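Local coordinates for Lmo0305 protein (Listeria monocytogenes, PDB 3PJ0), which belongs to the beta-eliminating lyase family in the PLP-dependent aminotransferase clan and carries pyridoxal phosphate on a modified lysine, at residues Met74-Arg86 against Asp223-Gly237. Sequence-based numbering, arbitrary orientation. Where two conformers were deposited one is given.
Sequences MAQQIALRIWADR and DFVQEAKIWKRRYGG
F224 packs against W83 and A79 of the facing helix. CG of F224 sits opposite the backbone N (chi1 172°), carrying the ring over the rim of one face of the W83 indole. The two planes are 15° apart but slid, so the rings barely overlap. F224 CD1 comes within 3.3 Å of W83 CZ2. A79 CB meets the phenyl edge, and I82 CD1 lies over one face. W83 NE1 is hydrogen-bonded to S201 OG.

E227 receives R86 side-on. NE and NH2 of R86 both donate to the single oxygen OE2, at 2.9 and 2.8 Å. NE uses the syn lone pair, while NH2 arrives on the anti side, well out of the carboxylate plane. OE1 takes a bond from each of two waters. One also donates to I82 O, and the second links E227 to D85 OD2 and W231 NE1.

I82 CD1 and I78 CG2 pack on A228 CB. I82 is a knob among F224, E227, A228 and W231. The axes of segments 74-86 and 223-234 approach to 9.8 Å, with 124° between their N-to-C directions. Their helices lie beside strand 65-69 of the large-domain sheet expected of a fold type I PLP-dependent enzyme.

W231 CB packs on I78 CG2 at 3.5 Å. R81 CG lies over the rim of one indole face, and R234 NH1 over the rim of the opposite one. W231 CH2 sits over a face of the R81 guanidinium, which D85 and Q112 hold.

Y235 OH donates to Q77 OE1 at 2.6 Å, and Q112 is its second partner. I78 CD1 makes an off-centre CH-pi contact with the phenol ring. G236 forms a Schellman turn. Beyond it, G237 CA lies 3.5 Å from SE of selenomethionine M74, which also packs on Y235 of the second subunit.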
HETATM    1  N   MSE A  74       4.525  -7.463  -1.424  1.00  8.81           N
HETATM    2  CA  MSE A  74       4.742  -7.439   0.025  1.00  9.67           C
HETATM    3  C   MSE A  74       4.390  -8.787   0.681  1.00  9.00           C
HETATM    4  O   MSE A  74       5.160  -9.366   1.469  1.00  9.09           O
HETATM    5  CB  MSE A  74       3.807  -6.374   0.647  1.00  9.23           C
HETATM    6  CG  MSE A  74       4.064  -6.140   2.081  1.00 11.42           C
HETATM    7 SE   MSE A  74       2.997  -4.690   2.742  0.75  9.37          SE
HETATM    8  CE  MSE A  74       3.752  -3.228   1.670  1.00  8.25           C
ATOM      9  N   ALA A  75       3.209  -9.293   0.356  1.00  8.99           N
ATOM     10  CA  ALA A  75       2.667 -10.475   1.053  1.00  9.27           C
ATOM     11  C   ALA A  75       3.501 -11.741   0.915  1.00  9.29           C
ATOM     12  O   ALA A  75       3.692 -12.462   1.906  1.00  9.69           O
ATOM     13  CB  ALA A  75       1.242 -10.729   0.622  1.00  8.86           C
ATOM     14  N   GLN A  76       4.037 -11.985  -0.285  1.00  9.24           N
ATOM     15  CA  GLN A  76       4.783 -13.233  -0.567  1.00  9.10           C
ATOM     16  C   GLN A  76       6.212 -13.228  -0.019  1.00  9.38           C
ATOM     17  O   GLN A  76       6.656 -14.247   0.487  1.00  8.98           O
ATOM     18  CB  GLN A  76       4.728 -13.586  -2.034  1.00  8.37           C
ATOM     19  CG  GLN A  76       3.332 -13.911  -2.486  1.00  7.73           C
ATOM     20  CD  GLN A  76       3.332 -14.768  -3.728  1.00  9.10           C
ATOM     21  OE1 GLN A  76       2.917 -15.933  -3.691  1.00  9.65           O
ATOM     22  NE2 GLN A  76       3.852 -14.221  -4.829  1.00  8.67           N
ATOM     23  N   GLN A  77       6.912 -12.091  -0.111  1.00  9.54           N
ATOM     24  CA  GLN A  77       8.238 -11.973   0.537  1.00 10.47           C
ATOM     25  C   GLN A  77       8.096 -12.281   2.044  1.00 10.00           C
ATOM     26  O   GLN A  77       8.943 -12.962   2.655  1.00  9.94           O
ATOM     27  CB  GLN A  77       8.758 -10.564   0.393  1.00 10.48           C
ATOM     28  CG  GLN A  77       9.196 -10.169  -0.975  1.00 13.48           C
ATOM     29  CD  GLN A  77       9.672  -8.742  -0.937  1.00 15.30           C
ATOM     30  OE1 GLN A  77      10.254  -8.313   0.073  1.00 12.79           O
ATOM     31  NE2 GLN A  77       9.450  -7.993  -2.039  1.00 17.99           N
ATOM     32  N   ILE A  78       7.035 -11.735   2.645  1.00  9.24           N
ATOM     33  CA  ILE A  78       6.723 -11.972   4.060  1.00  9.58           C
ATOM     34  C   ILE A  78       6.416 -13.444   4.349  1.00  9.62           C
ATOM     35  O   ILE A  78       6.937 -14.003   5.332  1.00  8.88           O
ATOM     36  CB  ILE A  78       5.552 -11.054   4.537  1.00  9.53           C
ATOM     37  CG1 ILE A  78       6.037  -9.615   4.567  1.00  7.53           C
ATOM     38  CG2 ILE A  78       4.984 -11.478   5.937  1.00 10.20           C
ATOM     39  CD1 ILE A  78       4.889  -8.565   4.759  1.00  9.15           C
ATOM     40  N   ALA A  79       5.630 -14.101   3.490  1.00  8.89           N
ATOM     41  CA  ALA A  79       5.291 -15.504   3.701  1.00  9.32           C
ATOM     42  C   ALA A  79       6.576 -16.340   3.754  1.00  9.24           C
ATOM     43  O   ALA A  79       6.751 -17.155   4.669  1.00  8.87           O
ATOM     44  CB  ALA A  79       4.313 -16.030   2.574  1.00  9.05           C
ATOM     45  N   LEU A  80       7.464 -16.140   2.779  1.00  8.66           N
ATOM     46  CA  LEU A  80       8.710 -16.920   2.682  1.00  9.08           C
ATOM     47  C   LEU A  80       9.642 -16.650   3.878  1.00  9.88           C
ATOM     48  O   LEU A  80      10.285 -17.603   4.386  1.00  9.75           O
ATOM     49  CB  LEU A  80       9.419 -16.671   1.329  1.00 10.25           C
ATOM     50  CG  LEU A  80       8.591 -17.033   0.065  1.00 10.35           C
ATOM     51  CD1 LEU A  80       9.337 -16.802  -1.209  1.00 12.49           C
ATOM     52  CD2 LEU A  80       8.051 -18.503   0.161  1.00 17.02           C
ATOM     53  N   ARG A  81       9.701 -15.403   4.344  1.00  8.67           N
ATOM     54  CA  ARG A  81      10.476 -15.095   5.573  1.00  9.29           C
ATOM     55  C   ARG A  81       9.949 -15.824   6.823  1.00  9.28           C
ATOM     56  O   ARG A  81      10.721 -16.352   7.625  1.00  8.86           O
ATOM     57  CB  ARG A  81      10.560 -13.577   5.823  1.00 10.17           C
ATOM     58  CG  ARG A  81      11.313 -13.186   7.135  1.00 10.14           C
ATOM     59  CD  ARG A  81      12.737 -13.698   7.195  1.00 12.37           C
ATOM     60  NE  ARG A  81      13.303 -13.374   8.500  1.00 13.91           N
ATOM     61  CZ  ARG A  81      13.909 -12.227   8.807  1.00 14.57           C
ATOM     62  NH1 ARG A  81      14.119 -11.287   7.890  1.00 14.95           N
ATOM     63  NH2 ARG A  81      14.322 -12.033  10.058  1.00 18.39           N
ATOM     64  N   ILE A  82       8.629 -15.845   7.001  1.00  8.79           N
ATOM     65  CA  ILE A  82       8.056 -16.535   8.128  1.00  9.53           C
ATOM     66  C   ILE A  82       8.454 -18.018   8.090  1.00  9.72           C
ATOM     67  O   ILE A  82       8.918 -18.558   9.105  1.00 10.66           O
ATOM     68  CB  ILE A  82       6.536 -16.377   8.158  1.00  9.20           C
ATOM     69  CG1 ILE A  82       6.172 -14.914   8.382  1.00  9.72           C
ATOM     70  CG2 ILE A  82       5.869 -17.268   9.258  1.00 11.11           C
ATOM     71  CD1 ILE A  82       4.682 -14.559   8.124  1.00 10.04           C
ATOM     72  N   TRP A  83       8.312 -18.679   6.933  1.00  9.56           N
ATOM     73  CA  TRP A  83       8.694 -20.097   6.843  1.00  9.26           C
ATOM     74  C   TRP A  83      10.212 -20.280   7.011  1.00 10.31           C
ATOM     75  O   TRP A  83      10.624 -21.240   7.607  1.00 11.03           O
ATOM     76  CB  TRP A  83       8.179 -20.760   5.567  1.00  9.50           C
ATOM     77  CG  TRP A  83       6.684 -20.810   5.452  1.00  8.64           C
ATOM     78  CD1 TRP A  83       5.943 -20.373   4.407  1.00 10.46           C
ATOM     79  CD2 TRP A  83       5.749 -21.254   6.442  1.00  8.60           C
ATOM     80  NE1 TRP A  83       4.616 -20.534   4.657  1.00  9.11           N
ATOM     81  CE2 TRP A  83       4.460 -21.064   5.906  1.00 10.63           C
ATOM     82  CE3 TRP A  83       5.875 -21.804   7.732  1.00 12.05           C
ATOM     83  CZ2 TRP A  83       3.300 -21.414   6.601  1.00 10.87           C
ATOM     84  CZ3 TRP A  83       4.711 -22.133   8.436  1.00 11.68           C
ATOM     85  CH2 TRP A  83       3.450 -21.946   7.864  1.00 12.49           C
ATOM     86  N   ALA A  84      11.030 -19.339   6.522  1.00  9.82           N
ATOM     87  CA  ALA A  84      12.486 -19.425   6.709  1.00 11.09           C
ATOM     88  C   ALA A  84      12.845 -19.382   8.203  1.00 11.53           C
ATOM     89  O   ALA A  84      13.714 -20.153   8.684  1.00 12.17           O
ATOM     90  CB  ALA A  84      13.204 -18.304   5.940  1.00 11.04           C
ATOM     91  N   ASP A  85      12.171 -18.494   8.939  1.00 10.67           N
ATOM     92  CA  ASP A  85      12.362 -18.407  10.381  1.00 12.17           C
ATOM     93  C   ASP A  85      11.932 -19.676  11.120  1.00 12.49           C
ATOM     94  O   ASP A  85      12.622 -20.103  12.022  1.00 12.84           O
ATOM     95  CB  ASP A  85      11.627 -17.212  10.960  1.00 11.95           C
ATOM     96  CG  ASP A  85      12.318 -15.881  10.663  1.00 14.98           C
ATOM     97  OD1 ASP A  85      13.487 -15.850  10.197  1.00 16.75           O
ATOM     98  OD2 ASP A  85      11.668 -14.851  10.935  1.00 18.50           O
ATOM     99  N   ARG A  86      10.792 -20.257  10.755  1.00 12.69           N
ATOM    100  CA  ARG A  86      10.312 -21.509  11.371  1.00 13.74           C
ATOM    101  C   ARG A  86      11.278 -22.684  11.153  1.00 14.92           C
ATOM    102  O   ARG A  86      11.483 -23.516  12.056  1.00 14.87           O
ATOM    103  CB  ARG A  86       8.946 -21.946  10.786  1.00 14.27           C
ATOM    104  CG  ARG A  86       7.783 -21.041  11.029  1.00 15.58           C
ATOM    105  CD  ARG A  86       7.400 -20.889  12.503  1.00 17.35           C
ATOM    106  NE  ARG A  86       6.216 -20.026  12.552  1.00 17.37           N
ATOM    107  CZ  ARG A  86       4.965 -20.454  12.401  1.00 16.69           C
ATOM    108  NH1 ARG A  86       4.688 -21.748  12.228  1.00 16.87           N
ATOM    109  NH2 ARG A  86       3.973 -19.573  12.413  1.00 18.49           N
ATOM    110  N   ASP A 223      -1.450 -18.651  13.648  1.00 12.71           N
ATOM    111  CA  ASP A 223      -0.081 -18.254  14.102  1.00 13.39           C
ATOM    112  C   ASP A 223       0.725 -17.621  12.965  1.00 12.76           C
ATOM    113  O   ASP A 223       1.419 -16.607  13.178  1.00 11.16           O
ATOM    114  CB  ASP A 223       0.705 -19.413  14.666  1.00 13.94           C
ATOM    115  CG  ASP A 223       0.136 -19.929  15.972  1.00 18.55           C
ATOM    116  OD1 ASP A 223      -0.745 -19.282  16.579  1.00 23.71           O
ATOM    117  OD2 ASP A 223       0.623 -20.982  16.402  1.00 23.46           O
ATOM    118  N   PHE A 224       0.641 -18.242  11.786  1.00 10.87           N
ATOM    119  CA  PHE A 224       1.273 -17.708  10.569  1.00 11.22           C
ATOM    120  C   PHE A 224       0.777 -16.297  10.223  1.00  9.99           C
ATOM    121  O   PHE A 224       1.584 -15.402   9.989  1.00 10.02           O
ATOM    122  CB  PHE A 224       1.053 -18.679   9.380  1.00 11.22           C
ATOM    123  CG  PHE A 224       1.495 -18.138   8.034  1.00 11.24           C
ATOM    124  CD1 PHE A 224       2.806 -18.291   7.607  1.00 10.27           C
ATOM    125  CD2 PHE A 224       0.584 -17.543   7.168  1.00 10.34           C
ATOM    126  CE1 PHE A 224       3.210 -17.817   6.348  1.00 11.05           C
ATOM    127  CE2 PHE A 224       0.984 -17.036   5.913  1.00  8.74           C
ATOM    128  CZ  PHE A 224       2.305 -17.169   5.516  1.00  9.82           C
ATOM    129  N   VAL A 225      -0.546 -16.108  10.197  1.00  9.84           N
ATOM    130  CA  VAL A 225      -1.168 -14.812   9.860  1.00 10.61           C
ATOM    131  C   VAL A 225      -0.811 -13.736  10.875  1.00 11.64           C
ATOM    132  O   VAL A 225      -0.548 -12.561  10.509  1.00 10.95           O
ATOM    133  CB  VAL A 225      -2.702 -14.951   9.647  1.00 10.43           C
ATOM    134  CG1 VAL A 225      -3.400 -13.584   9.480  1.00 10.96           C
ATOM    135  CG2 VAL A 225      -2.986 -15.829   8.438  1.00 11.46           C
ATOM    136  N   GLN A 226      -0.712 -14.126  12.141  1.00 13.20           N
ATOM    137  CA  GLN A 226      -0.352 -13.159  13.166  1.00 14.84           C
ATOM    138  C   GLN A 226       1.072 -12.651  12.971  1.00 14.02           C
ATOM    139  O   GLN A 226       1.328 -11.450  13.109  1.00 15.18           O
ATOM    140  CB  GLN A 226      -0.585 -13.736  14.557  1.00 16.72           C
ATOM    141  CG  GLN A 226      -2.068 -13.999  14.865  1.00 21.75           C
ATOM    142  CD  GLN A 226      -3.020 -12.856  14.494  1.00 27.75           C
ATOM    143  OE1 GLN A 226      -2.738 -11.670  14.720  1.00 33.21           O
ATOM    144  NE2 GLN A 226      -4.178 -13.222  13.960  1.00 29.84           N
ATOM    145  N   GLU A 227       1.990 -13.536  12.580  1.00 13.44           N
ATOM    146  CA  GLU A 227       3.350 -13.111  12.285  1.00 13.40           C
ATOM    147  C   GLU A 227       3.350 -12.222  11.052  1.00 11.60           C
ATOM    148  O   GLU A 227       4.093 -11.252  11.001  1.00 11.94           O
ATOM    149  CB  GLU A 227       4.313 -14.291  12.030  1.00 13.17           C
ATOM    150  CG  GLU A 227       4.646 -15.106  13.260  1.00 16.35           C
ATOM    151  CD  GLU A 227       5.713 -16.157  12.960  1.00 17.35           C
ATOM    152  OE1 GLU A 227       6.802 -15.799  12.443  1.00 17.35           O
ATOM    153  OE2 GLU A 227       5.442 -17.333  13.230  1.00 22.09           O
ATOM    154  N   ALA A 228       2.526 -12.547  10.062  1.00 11.23           N
ATOM    155  CA  ALA A 228       2.468 -11.746   8.832  1.00  9.94           C
ATOM    156  C   ALA A 228       2.013 -10.310   9.104  1.00 10.29           C
ATOM    157  O   ALA A 228       2.456  -9.391   8.438  1.00  8.54           O
ATOM    158  CB  ALA A 228       1.598 -12.406   7.748  1.00 10.05           C
ATOM    159  N   LYS A 229       1.151 -10.123  10.098  1.00 10.12           N
ATOM    160  CA  LYS A 229       0.663  -8.794  10.437  1.00 10.70           C
ATOM    161  C   LYS A 229       1.754  -7.930  11.055  1.00 10.76           C
ATOM    162  O   LYS A 229       1.798  -6.719  10.825  1.00 10.35           O
ATOM    163  CB  LYS A 229      -0.580  -8.877  11.334  1.00 11.48           C
ATOM    164  CG  LYS A 229      -1.795  -9.428  10.617  1.00 12.71           C
ATOM    165  CD  LYS A 229      -3.055  -9.279  11.442  1.00 15.55           C
ATOM    166  CE  LYS A 229      -4.248  -9.910  10.772  1.00 16.45           C
ATOM    167  NZ  LYS A 229      -5.516  -9.587  11.533  1.00 15.56           N
ATOM    168  N   ILE A 230       2.652  -8.548  11.815  1.00  9.95           N
ATOM    169  CA  ILE A 230       3.796  -7.829  12.364  1.00 10.29           C
ATOM    170  C   ILE A 230       4.692  -7.348  11.208  1.00  9.75           C
ATOM    171  O   ILE A 230       5.075  -6.184  11.166  1.00  9.88           O
ATOM    172  CB  ILE A 230       4.606  -8.679  13.337  0.52 10.47           C
ATOM    173  CG1 ILE A 230       3.734  -9.072  14.530  0.52 11.76           C
ATOM    174  CG2 ILE A 230       5.854  -7.902  13.791  0.52 11.65           C
ATOM    175  CD1 ILE A 230       4.447  -9.906  15.577  0.52 13.03           C
ATOM    176  N   TRP A 231       4.974  -8.234  10.264  1.00  9.17           N
ATOM    177  CA  TRP A 231       5.788  -7.892   9.097  1.00  9.24           C
ATOM    178  C   TRP A 231       5.095  -6.841   8.241  1.00  8.79           C
ATOM    179  O   TRP A 231       5.755  -5.982   7.667  1.00  8.70           O
ATOM    180  CB  TRP A 231       6.126  -9.138   8.241  1.00  8.58           C
ATOM    181  CG  TRP A 231       7.230  -9.987   8.795  1.00  9.50           C
ATOM    182  CD1 TRP A 231       7.110 -11.216   9.371  1.00 10.33           C
ATOM    183  CD2 TRP A 231       8.627  -9.667   8.813  1.00  9.64           C
ATOM    184  NE1 TRP A 231       8.363 -11.671   9.764  1.00 11.83           N
ATOM    185  CE2 TRP A 231       9.303 -10.745   9.407  1.00 12.17           C
ATOM    186  CE3 TRP A 231       9.376  -8.581   8.347  1.00 11.00           C
ATOM    187  CZ2 TRP A 231      10.705 -10.753   9.587  1.00 11.20           C
ATOM    188  CZ3 TRP A 231      10.758  -8.595   8.534  1.00 10.11           C
ATOM    189  CH2 TRP A 231      11.396  -9.664   9.145  1.00 10.82           C
ATOM    190  N   LYS A 232       3.769  -6.912   8.132  1.00  8.87           N
ATOM    191  CA  LYS A 232       3.002  -5.903   7.366  1.00  9.81           C
ATOM    192  C   LYS A 232       3.298  -4.468   7.884  1.00  9.81           C
ATOM    193  O   LYS A 232       3.481  -3.535   7.084  1.00 10.09           O
ATOM    194  CB  LYS A 232       1.487  -6.175   7.388  0.50 10.10           C
ATOM    195  CG  LYS A 232       0.694  -5.260   6.410  0.50 10.51           C
ATOM    196  CD  LYS A 232      -0.778  -5.674   6.165  0.50 12.00           C
ATOM    197  CE  LYS A 232      -1.683  -5.340   7.327  0.50 12.23           C
ATOM    198  NZ  LYS A 232      -3.123  -5.618   7.028  0.50 10.57           N
ATOM    199  N   ARG A 233       3.298  -4.294   9.202  1.00  9.67           N
ATOM    200  CA  ARG A 233       3.615  -2.985   9.787  1.00  9.86           C
ATOM    201  C   ARG A 233       5.052  -2.577   9.471  1.00  9.68           C
ATOM    202  O   ARG A 233       5.320  -1.440   9.103  1.00  9.21           O
ATOM    203  CB  ARG A 233       3.324  -2.940  11.263  1.00 10.38           C
ATOM    204  CG  ARG A 233       3.844  -1.658  11.932  1.00  9.79           C
ATOM    205  CD  ARG A 233       2.842  -1.061  12.844  1.00 12.51           C
ATOM    206  NE  ARG A 233       1.776  -0.416  12.081  1.00 13.26           N
ATOM    207  CZ  ARG A 233       1.795   0.849  11.646  1.00 14.29           C
ATOM    208  NH1 ARG A 233       2.813   1.666  11.889  1.00 17.44           N
ATOM    209  NH2 ARG A 233       0.770   1.316  10.944  1.00 13.31           N
ATOM    210  N   ARG A 234       5.981  -3.529   9.566  1.00  9.67           N
ATOM    211  CA  ARG A 234       7.393  -3.264   9.247  1.00  9.10           C
ATOM    212  C   ARG A 234       7.575  -2.784   7.796  1.00  9.09           C
ATOM    213  O   ARG A 234       8.373  -1.869   7.511  1.00  8.49           O
ATOM    214  CB  ARG A 234       8.221  -4.542   9.464  1.00  8.26           C
ATOM    215  CG  ARG A 234       8.368  -4.932  10.942  1.00  7.80           C
ATOM    216  CD  ARG A 234       9.149  -6.219  11.079  1.00  8.69           C
ATOM    217  NE  ARG A 234       9.341  -6.585  12.467  1.00 10.57           N
ATOM    218  CZ  ARG A 234       9.818  -7.758  12.902  1.00 14.32           C
ATOM    219  NH1 ARG A 234      10.172  -8.731  12.049  1.00 14.36           N
ATOM    220  NH2 ARG A 234       9.952  -7.958  14.221  1.00 14.16           N
ATOM    221  N   TYR A 235       6.824  -3.405   6.888  1.00  8.29           N
ATOM    222  CA  TYR A 235       6.919  -3.058   5.461  1.00  8.57           C
ATOM    223  C   TYR A 235       6.186  -1.762   5.083  1.00  8.84           C
ATOM    224  O   TYR A 235       6.233  -1.310   3.926  1.00  9.84           O
ATOM    225  CB  TYR A 235       6.348  -4.210   4.601  1.00  7.46           C
ATOM    226  CG  TYR A 235       7.362  -5.235   4.118  1.00  8.79           C
ATOM    227  CD1 TYR A 235       7.849  -6.242   4.956  1.00  8.62           C
ATOM    228  CD2 TYR A 235       7.775  -5.243   2.784  1.00 12.04           C
ATOM    229  CE1 TYR A 235       8.754  -7.193   4.495  1.00 10.92           C
ATOM    230  CE2 TYR A 235       8.700  -6.215   2.298  1.00 10.94           C
ATOM    231  CZ  TYR A 235       9.162  -7.175   3.150  1.00 11.56           C
ATOM    232  OH  TYR A 235      10.045  -8.126   2.683  1.00 12.03           O
ATOM    233  N   GLY A 236       5.476  -1.152   6.017  1.00  8.98           N
ATOM    234  CA  GLY A 236       4.688   0.027   5.644  1.00  9.04           C
ATOM    235  C   GLY A 236       3.435  -0.284   4.868  1.00  9.23           C
ATOM    236  O   GLY A 236       2.955   0.562   4.093  1.00  9.10           O
ATOM    237  N   GLY A 237       2.906  -1.499   5.063  1.00  9.63           N
ATOM    238  CA  GLY A 237       1.634  -1.938   4.468  1.00  8.03           C
ATOM    239  C   GLY A 237       0.406  -1.832   5.397  1.00  8.71           C
ATOM    240  O   GLY A 237      -0.737  -2.020   4.956  1.00  7.98           O
TER
HETATM  241  O   HOH W   1       8.437 -17.773  11.923  1.00 14.68           O
HETATM  242  O   HOH W   2       8.923 -14.119  10.842  1.00 17.41           O